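Local coordinates for protein NADPH-quinone reductase (Pediococcus pentosaceus ATCC 25745, PDB 3HA2) that probably binds FMN and transfers electrons from NAD(P)H to quinones, this chain being the flavodoxin-like part of a longer protein, at residues Q2-V7 and T32-V37; I55-P60 and K93-V98. All blocks are in the same frame, centred on the assembly; numbering follows the deposited sequence.

Interaction 1 of 2, residues Q2-V7 and T32-V37; sequences QTLIIV and TWHPLV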
loop_
_atom_site.group_PDB
_atom_site.type_symbol
_atom_site.label_atom_id
_atom_site.label_comp_id
_atom_site.label_asym_id
_atom_site.label_seq_id
_atom_site.Cartn_x
_atom_site.Cartn_y
_atom_site.Cartn_z
ATOM N N GLN A 2 21.040 -16.791 -4.914
ATOM C CA GLN A 2 21.321 -15.378 -5.071
ATOM C C GLN A 2 20.151 -14.590 -4.487
ATOM O O GLN A 2 18.976 -14.910 -4.743
ATOM C CB GLN A 2 21.516 -15.031 -6.556
ATOM C CG GLN A 2 22.521 -15.926 -7.301
ATOM C CD GLN A 2 23.940 -15.808 -6.765
ATOM O OE1 GLN A 2 24.476 -14.709 -6.648
ATOM N NE2 GLN A 2 24.565 -16.948 -6.460
ATOM N N THR A 3 20.480 -13.561 -3.713
ATOM C CA THR A 3 19.469 -12.731 -3.044
ATOM C C THR A 3 19.563 -11.288 -3.505
ATOM O O THR A 3 20.656 -10.721 -3.593
ATOM C CB THR A 3 19.653 -12.781 -1.511
ATOM O OG1 THR A 3 19.582 -14.138 -1.072
ATOM C CG2 THR A 3 18.587 -11.970 -0.786
ATOM N N LEU A 4 18.400 -10.709 -3.806
ATOM C CA LEU A 4 18.295 -9.319 -4.196
ATOM C C LEU A 4 17.555 -8.576 -3.096
ATOM O O LEU A 4 16.425 -8.934 -2.748
ATOM C CB LEU A 4 17.490 -9.205 -5.516
ATOM C CG LEU A 4 17.215 -7.800 -6.064
ATOM C CD1 LEU A 4 18.521 -7.034 -6.366
ATOM C CD2 LEU A 4 16.332 -7.888 -7.316
ATOM N N ILE A 5 18.187 -7.538 -2.555
ATOM C CA ILE A 5 17.547 -6.709 -1.542
ATOM C C ILE A 5 17.162 -5.367 -2.168
ATOM O O ILE A 5 18.028 -4.562 -2.519
ATOM C CB ILE A 5 18.438 -6.533 -0.304
ATOM C CG1 ILE A 5 18.883 -7.910 0.234
ATOM C CG2 ILE A 5 17.685 -5.751 0.799
ATOM C CD1 ILE A 5 19.911 -7.789 1.335
ATOM N N ILE A 6 15.852 -5.163 -2.318
ATOM C CA ILE A 6 15.295 -3.909 -2.839
ATOM C C ILE A 6 15.129 -2.956 -1.663
ATOM O O ILE A 6 14.258 -3.153 -0.802
ATOM C CB ILE A 6 13.897 -4.106 -3.479
ATOM C CG1 ILE A 6 13.913 -5.201 -4.557
ATOM C CG2 ILE A 6 13.373 -2.762 -4.042
ATOM C CD1 ILE A 6 14.904 -4.955 -5.681
ATOM N N VAL A 7 15.989 -1.952 -1.624
ATOM C CA VAL A 7 16.063 -1.034 -0.492
ATOM C C VAL A 7 15.256 0.197 -0.847
ATOM O O VAL A 7 15.706 1.049 -1.627
ATOM C CB VAL A 7 17.526 -0.675 -0.160
ATOM C CG1 VAL A 7 17.615 0.278 1.045
ATOM C CG2 VAL A 7 18.312 -1.940 0.117
ATOM N N THR A 32 22.818 -8.957 -3.235
ATOM C CA THR A 32 22.881 -7.695 -3.983
ATOM C C THR A 32 22.074 -6.623 -3.256
ATOM O O THR A 32 20.844 -6.747 -3.100
ATOM C CB THR A 32 22.355 -7.868 -5.451
ATOM O OG1 THR A 32 23.199 -8.780 -6.160
ATOM C CG2 THR A 32 22.343 -6.529 -6.230
ATOM N N TRP A 33 22.777 -5.593 -2.783
ATOM C CA TRP A 33 22.144 -4.456 -2.127
ATOM C C TRP A 33 21.724 -3.443 -3.207
ATOM O O TRP A 33 22.570 -2.822 -3.848
ATOM C CB TRP A 33 23.129 -3.854 -1.111
ATOM C CG TRP A 33 22.675 -2.605 -0.412
ATOM C CD1 TRP A 33 22.924 -1.310 -0.800
ATOM C CD2 TRP A 33 21.925 -2.524 0.805
ATOM N NE1 TRP A 33 22.355 -0.432 0.098
ATOM C CE2 TRP A 33 21.743 -1.149 1.094
ATOM C CE3 TRP A 33 21.380 -3.481 1.678
ATOM C CZ2 TRP A 33 21.035 -0.702 2.222
ATOM C CZ3 TRP A 33 20.679 -3.041 2.799
ATOM C CH2 TRP A 33 20.512 -1.654 3.061
ATOM N N HIS A 34 20.418 -3.304 -3.413
ATOM C CA HIS A 34 19.895 -2.544 -4.550
ATOM C C HIS A 34 18.986 -1.407 -4.119
ATOM O O HIS A 34 17.773 -1.601 -3.966
ATOM C CB HIS A 34 19.164 -3.446 -5.544
ATOM C CG HIS A 34 18.755 -2.737 -6.800
ATOM N ND1 HIS A 34 19.671 -2.213 -7.689
ATOM C CD2 HIS A 34 17.532 -2.437 -7.297
ATOM C CE1 HIS A 34 19.029 -1.639 -8.694
ATOM N NE2 HIS A 34 17.731 -1.764 -8.484
ATOM N N PRO A 35 19.566 -0.214 -3.915
ATOM C CA PRO A 35 18.709 0.940 -3.630
ATOM C C PRO A 35 17.724 1.244 -4.755
ATOM O O PRO A 35 18.086 1.224 -5.939
ATOM C CB PRO A 35 19.706 2.090 -3.450
ATOM C CG PRO A 35 20.993 1.425 -3.092
ATOM C CD PRO A 35 20.993 0.145 -3.890
ATOM N N LEU A 36 16.479 1.486 -4.374
ATOM C CA LEU A 36 15.461 1.908 -5.305
ATOM C C LEU A 36 15.583 3.415 -5.511
ATOM O O LEU A 36 15.471 4.208 -4.559
ATOM C CB LEU A 36 14.088 1.501 -4.754
ATOM C CG LEU A 36 12.805 1.770 -5.516
ATOM C CD1 LEU A 36 12.907 1.293 -6.957
ATOM C CD2 LEU A 36 11.652 1.061 -4.788
ATOM N N VAL A 37 15.859 3.815 -6.746
ATOM C CA VAL A 37 15.987 5.239 -7.069
ATOM C C VAL A 37 14.738 5.749 -7.775
ATOM O O VAL A 37 14.010 4.975 -8.406
ATOM C CB VAL A 37 17.249 5.536 -7.889
ATOM C CG1 VAL A 37 18.493 5.173 -7.080
ATOM C CG2 VAL A 37 17.227 4.783 -9.240
#
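Residues Thr3–Val7 and Thr32–Pro35 run as parallel strands whose axes approach to 4.7 Å at 23°, pairing Leu4 with Thr32, Ile5 with Trp33, Ile6 with His34 and Val7 with Pro35. Five backbone hydrogen bonds join the segments, donors alternating between them, the last from Leu36 just past the strand: Thr32 N to Thr3 O, Ile5 N to Thr32 O, His34 N to Ile5 O, Val7 N to His34 O and Leu36 N to Val7 O. Of these, the bond from Ile5 N to Thr32 O (2.8 Å) nearly follows the acceptor's C=O direction, whereas Val7 N reaches His34 O (3.0 Å) from 44° above the carbonyl plane. On one face, Trp33 carries its indole forward along the sheet, towards Val7 rather than its partner Ile5, CG lying anti to the backbone N (chi1 176°). Val7 CG2 then sits 3.4 Å from the centroid of the six-membered ring of Trp33, almost exactly on the ring normal, a CH-pi contact. Gln18 and Lys22 of helix 18-25 also touch Trp33, which places this face beneath the connection of the beta-alpha-beta unit. The other face carries Leu4, Ile6, Thr32 and His34. Here Leu4 CD1 packs on His34 CB at 3.7 Å and on Thr32 CG2 at 3.9 Å, while Ile6 CD1 meets the imidazole at its edge, 4.0 Å from His34 CD2. His34 NE2 is hydrogen-bonded to Glu45, which probably limits the ring's rotation. The chemistry is therefore divided: main-chain amides and carbonyls set the alignment, a valine methyl covers one face of the indole, and an isoleucine methyl meets the edge of the imidazole, which keeps a polar partner outside the strand pair, where a nearby carboxylate would be expected to favour its protonated form.

Interaction 2 of 2, residues I55-P60 and K93-V98; sequences IILEFP and KELGIV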
loop_
_atom_site.group_PDB
_atom_site.type_symbol
_atom_site.label_atom_id
_atom_site.label_comp_id
_atom_site.label_asym_id
_atom_site.label_seq_id
_atom_site.Cartn_x
_atom_site.Cartn_y
_atom_site.Cartn_z
ATOM N N ILE A 55 13.997 -12.562 -3.125
ATOM C CA ILE A 55 13.794 -11.142 -3.325
ATOM C C ILE A 55 13.276 -10.605 -2.004
ATOM O O ILE A 55 12.229 -11.042 -1.515
ATOM C CB ILE A 55 12.737 -10.835 -4.443
ATOM C CG1 ILE A 55 12.892 -11.736 -5.703
ATOM C CG2 ILE A 55 12.734 -9.341 -4.784
ATOM C CD1 ILE A 55 14.254 -11.680 -6.415
ATOM N N ILE A 56 14.018 -9.672 -1.427
ATOM C CA ILE A 56 13.627 -9.079 -0.165
ATOM C C ILE A 56 13.273 -7.614 -0.383
ATOM O O ILE A 56 14.043 -6.859 -0.978
ATOM C CB ILE A 56 14.748 -9.238 0.867
ATOM C CG1 ILE A 56 14.857 -10.714 1.275
ATOM C CG2 ILE A 56 14.524 -8.320 2.060
ATOM C CD1 ILE A 56 16.147 -11.066 2.012
ATOM N N LEU A 57 12.099 -7.216 0.078
ATOM C CA LEU A 57 11.738 -5.805 0.000
ATOM C C LEU A 57 11.960 -5.210 1.368
ATOM O O LEU A 57 11.387 -5.676 2.361
ATOM C CB LEU A 57 10.284 -5.629 -0.400
ATOM C CG LEU A 57 9.839 -6.423 -1.632
ATOM C CD1 LEU A 57 8.353 -6.089 -1.892
ATOM C CD2 LEU A 57 10.704 -6.164 -2.867
ATOM N N GLU A 58 12.793 -4.178 1.403
ATOM C CA GLU A 58 13.269 -3.583 2.653
ATOM C C GLU A 58 12.835 -2.113 2.721
ATOM O O GLU A 58 13.306 -1.254 1.938
ATOM C CB GLU A 58 14.797 -3.714 2.717
ATOM C CG GLU A 58 15.423 -3.127 3.957
ATOM C CD GLU A 58 16.802 -3.667 4.228
ATOM O OE1 GLU A 58 17.087 -4.839 3.878
ATOM O OE2 GLU A 58 17.605 -2.910 4.813
ATOM N N PHE A 59 11.949 -1.808 3.666
ATOM C CA PHE A 59 11.359 -0.470 3.709
ATOM C C PHE A 59 10.840 -0.082 5.093
ATOM O O PHE A 59 10.555 -0.954 5.915
ATOM C CB PHE A 59 10.216 -0.395 2.679
ATOM C CG PHE A 59 9.114 -1.440 2.885
ATOM C CD1 PHE A 59 9.180 -2.702 2.274
ATOM C CD2 PHE A 59 8.017 -1.155 3.698
ATOM C CE1 PHE A 59 8.166 -3.662 2.474
ATOM C CE2 PHE A 59 6.994 -2.105 3.895
ATOM C CZ PHE A 59 7.070 -3.359 3.277
ATOM N N PRO A 60 10.701 1.230 5.342
ATOM C CA PRO A 60 10.031 1.702 6.559
ATOM C C PRO A 60 8.517 1.699 6.394
ATOM O O PRO A 60 7.992 1.926 5.299
ATOM C CB PRO A 60 10.559 3.124 6.707
ATOM C CG PRO A 60 10.780 3.582 5.299
ATOM C CD PRO A 60 11.214 2.346 4.523
ATOM N N LYS A 93 10.434 -18.274 -6.863
ATOM C CA LYS A 93 11.312 -17.382 -6.095
ATOM C C LYS A 93 10.679 -17.139 -4.724
ATOM O O LYS A 93 9.467 -17.338 -4.545
ATOM C CB LYS A 93 11.551 -16.053 -6.840
ATOM C CG LYS A 93 12.201 -16.220 -8.213
ATOM C CD LYS A 93 12.351 -14.868 -8.947
ATOM C CE LYS A 93 12.794 -15.073 -10.389
ATOM N NZ LYS A 93 14.214 -15.564 -10.442
ATOM N N GLU A 94 11.505 -16.750 -3.754
ATOM C CA GLU A 94 11.035 -16.464 -2.408
ATOM C C GLU A 94 10.885 -14.964 -2.292
ATOM O O GLU A 94 11.705 -14.220 -2.832
ATOM C CB GLU A 94 12.010 -16.981 -1.339
ATOM C CG GLU A 94 12.021 -18.502 -1.220
ATOM C CD GLU A 94 13.168 -19.034 -0.389
ATOM O OE1 GLU A 94 14.221 -18.383 -0.310
ATOM O OE2 GLU A 94 13.015 -20.134 0.187
ATOM N N LEU A 95 9.818 -14.532 -1.615
ATOM C CA LEU A 95 9.597 -13.110 -1.350
ATOM C C LEU A 95 9.733 -12.904 0.149
ATOM O O LEU A 95 9.043 -13.567 0.920
ATOM C CB LEU A 95 8.205 -12.662 -1.780
ATOM C CG LEU A 95 7.928 -11.165 -1.541
ATOM C CD1 LEU A 95 8.869 -10.258 -2.408
ATOM C CD2 LEU A 95 6.454 -10.800 -1.777
ATOM N N GLY A 96 10.618 -11.993 0.539
ATOM C CA GLY A 96 10.798 -11.619 1.945
ATOM C C GLY A 96 10.532 -10.137 2.135
ATOM O O GLY A 96 10.595 -9.341 1.184
ATOM N N ILE A 97 10.251 -9.766 3.373
ATOM C CA ILE A 97 9.935 -8.392 3.733
ATOM C C ILE A 97 10.743 -8.044 4.969
ATOM O O ILE A 97 10.652 -8.743 5.997
ATOM C CB ILE A 97 8.414 -8.244 4.058
ATOM C CG1 ILE A 97 7.544 -8.641 2.848
ATOM C CG2 ILE A 97 8.111 -6.813 4.598
ATOM C CD1 ILE A 97 7.659 -7.727 1.647
ATOM N N VAL A 98 11.565 -7.001 4.872
ATOM C CA VAL A 98 12.228 -6.432 6.060
ATOM C C VAL A 98 11.595 -5.059 6.288
ATOM O O VAL A 98 11.931 -4.103 5.592
ATOM C CB VAL A 98 13.760 -6.326 5.878
ATOM C CG1 VAL A 98 14.427 -5.694 7.145
ATOM C CG2 VAL A 98 14.344 -7.733 5.616
#
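Ile97 has CG1 beside its backbone N (chi1 -60°) and CG2 anti to it, so its two branches reach different neighbours: CD1 lies 3.9 Å from Leu57 CB, and CG2 lies 3.8 Å from Phe59 CE1. Phe59 meets it from a crowded position, its CG between the backbone N and the carbonyl carbon (chi1 57°). These residues belong to the central parallel sheet of the flavodoxin-like fold, where strands 54-60 and 94-101 are neighbours and five backbone hydrogen bonds link the two segments. Leu95 CD1 extends the apolar cluster to Leu57 CG at 4.0 Å, and Phe125 of helix 123-131 covers Leu57 and Ile97. With an alanine in place of Ile97, both branches would be missing, which is likely to open a gap beside Leu57 and leave the Phe59 ring less firmly held. On the other face, Gly96 pairs with Ile56, and a beta carbon on the glycine would lie tightly against Ile56 CG1. Further along that face, Glu58 lies alongside Val98, with its carboxylate hydrogen-bonded to Tyr160 through OE1. Across the same face, Ile56 CG2 touches Val98 CG2 at 3.6 Å.

Interactions 1 and 2 are the first and third strand pairings counted from strand 31-35 across one parallel sheet, with the 3-7/54-60 pairing between them and centres about 9 Å apart. In that middle pairing, Ile6 N lies 2.8 Å from Ile56 O and Ile6 O lies 2.8 Å from Glu58 N, both probable hydrogen bonds. Side chains continue the connection on the face of Trp33 and Val7: Ile5 CG2 comes within 3.3 Å of Glu58 OE1 and Trp33 CH2 within 3.6 Å of Glu58 OE2. Glu58, a member of interaction 2, therefore also packs against interaction 1. Together they involve four of the sheet's five strands; flavodoxin-like proteins commonly bind FMN, but neither contact by itself locates the cofactor.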